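Local coordinates for protein shikimate 5-dehydrogenase AroE (5-dehydroshikimate reductase) (Mycobacterium tuberculosis, PDB 4P4G) that probably reduces 3-dehydroshikimate to shikimate with NADPH, the fourth of seven steps of chorismate biosynthesis, and binds shikimate, at residues Gly118-Leu123 with Leu139-Ile144. Residues are numbered along the deposited sequence; the frame is centred on the assembly and turned at random.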
loop_
_atom_site.group_PDB
_atom_site.type_symbol
_atom_site.label_atom_id
_atom_site.label_comp_id
_atom_site.label_asym_id
_atom_site.label_seq_id
_atom_site.Cartn_x
_atom_site.Cartn_y
_atom_site.Cartn_z
ATOM N N GLY A 118 -6.886 16.273 9.882
ATOM C CA GLY A 118 -7.939 16.132 10.872
ATOM C C GLY A 118 -8.179 14.700 11.301
ATOM O O GLY A 118 -7.237 13.970 11.601
ATOM N N HIS A 119 -9.447 14.308 11.355
ATOM C CA HIS A 119 -9.802 12.958 11.775
ATOM C C HIS A 119 -9.764 12.038 10.571
ATOM O O HIS A 119 -10.235 12.409 9.490
ATOM C CB HIS A 119 -11.201 12.952 12.390
ATOM C CG HIS A 119 -11.418 14.034 13.402
ATOM N ND1 HIS A 119 -10.793 14.040 14.630
ATOM C CD2 HIS A 119 -12.196 15.142 13.372
ATOM C CE1 HIS A 119 -11.168 15.110 15.309
ATOM N NE2 HIS A 119 -12.024 15.793 14.570
ATOM N N ALA A 120 -9.217 10.836 10.747
ATOM C CA ALA A 120 -9.094 9.895 9.638
ATOM C C ALA A 120 -9.659 8.537 10.014
ATOM O O ALA A 120 -9.775 8.215 11.195
ATOM C CB ALA A 120 -7.641 9.746 9.214
ATOM N N LEU A 121 -10.007 7.757 8.999
ATOM C CA LEU A 121 -10.489 6.394 9.176
ATOM C C LEU A 121 -9.620 5.477 8.334
ATOM O O LEU A 121 -9.267 5.814 7.200
ATOM C CB LEU A 121 -11.936 6.328 8.691
ATOM C CG LEU A 121 -12.994 5.424 9.290
ATOM C CD1 LEU A 121 -13.101 5.659 10.770
ATOM C CD2 LEU A 121 -14.321 5.770 8.636
ATOM N N VAL A 122 -9.267 4.314 8.876
ATOM C CA VAL A 122 -8.531 3.314 8.111
ATOM C C VAL A 122 -9.338 2.044 8.169
ATOM O O VAL A 122 -9.699 1.595 9.252
ATOM C CB VAL A 122 -7.129 3.039 8.710
ATOM C CG1 VAL A 122 -6.521 1.747 8.135
ATOM C CG2 VAL A 122 -6.203 4.235 8.481
ATOM N N LEU A 123 -9.632 1.470 7.009
ATOM C CA LEU A 123 -10.327 0.186 6.977
ATOM C C LEU A 123 -9.371 -0.962 6.742
ATOM O O LEU A 123 -8.594 -0.947 5.783
ATOM C CB LEU A 123 -11.366 0.159 5.872
ATOM C CG LEU A 123 -12.347 1.311 5.781
ATOM C CD1 LEU A 123 -13.369 1.003 4.705
ATOM C CD2 LEU A 123 -13.005 1.546 7.120
ATOM N N LEU A 139 1.416 12.759 7.480
ATOM C CA LEU A 139 0.687 13.905 6.923
ATOM C C LEU A 139 0.214 14.868 8.009
ATOM O O LEU A 139 -0.060 16.040 7.736
ATOM C CB LEU A 139 -0.513 13.434 6.107
ATOM C CG LEU A 139 -0.197 12.749 4.779
ATOM C CD1 LEU A 139 -1.451 12.181 4.142
ATOM C CD2 LEU A 139 0.502 13.730 3.843
ATOM N N GLY A 140 0.088 14.365 9.234
ATOM C CA GLY A 140 -0.282 15.208 10.356
ATOM C C GLY A 140 -1.703 15.071 10.889
ATOM O O GLY A 140 -2.181 15.995 11.551
ATOM N N VAL A 141 -2.378 13.947 10.636
ATOM C CA VAL A 141 -3.755 13.781 11.145
ATOM C C VAL A 141 -3.804 13.800 12.683
ATOM O O VAL A 141 -2.834 13.437 13.344
ATOM C CB VAL A 141 -4.466 12.512 10.582
ATOM C CG1 VAL A 141 -4.454 12.517 9.044
ATOM C CG2 VAL A 141 -3.853 11.243 11.139
ATOM N N THR A 142 -4.917 14.261 13.252
ATOM C CA THR A 142 -4.998 14.399 14.711
ATOM C C THR A 142 -5.389 13.084 15.384
ATOM O O THR A 142 -4.998 12.807 16.525
ATOM C CB THR A 142 -5.977 15.509 15.144
ATOM O OG1 THR A 142 -7.281 15.246 14.607
ATOM C CG2 THR A 142 -5.498 16.885 14.673
ATOM N N ASP A 143 -6.154 12.263 14.679
ATOM C CA ASP A 143 -6.616 11.014 15.258
ATOM C C ASP A 143 -7.060 10.060 14.169
ATOM O O ASP A 143 -7.473 10.484 13.086
ATOM C CB ASP A 143 -7.750 11.259 16.253
ATOM C CG ASP A 143 -9.052 11.553 15.575
ATOM O OD1 ASP A 143 -9.205 12.684 15.075
ATOM O OD2 ASP A 143 -9.922 10.655 15.536
ATOM N N ILE A 144 -6.934 8.766 14.447
ATOM C CA ILE A 144 -7.257 7.735 13.485
ATOM C C ILE A 144 -8.193 6.726 14.126
ATOM O O ILE A 144 -7.943 6.260 15.230
ATOM C CB ILE A 144 -5.988 7.003 13.007
ATOM C CG1 ILE A 144 -5.115 7.954 12.172
ATOM C CG2 ILE A 144 -6.362 5.726 12.223
ATOM C CD1 ILE A 144 -3.686 7.445 11.932
HETATM O O HOH W 1 -11.020 9.454 13.363
#
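Ala120 N donates to Asp143 O at 2.9 Å, and Thr142 N donates to Gly118 O, also at 2.9 Å. These two backbone bonds start the pairing of parallel strands 119-123 and 143-148. Ile144 CA adds a CH...O contact to Ala120 O at 3.4 Å. A water donates to both Ala120 O and Asp143 OD2, so it bridges the Ala120 backbone carbonyl and the Asp143 carboxylate. His119 and Asp143 lie together on one face of the sheet. Their side chains are modelled too close, so the nature of that pairing is doubtful.

Ala120 and Ile144 point to the other face. Ala120 CB meets Ile144 CG1 at 4.3 Å and Val141 CG1 at 4.2 Å. Further along, Ile144 CG2 is anti to its backbone N, which extends this branch to Val122 CG2, 4.0 Å away. Leu136 of helix 129-139 touches Ala120, Val122, Val141 and Ile144, so the helix covers this apolar patch. That helix ends in a Schellman motif at Gly140, where positive phi turns the chain toward Val141 and the second strand. Strand, helix and parallel strand form a beta-alpha-beta unit, consistent with the Rossmann-type NADP-binding domain of shikimate dehydrogenases.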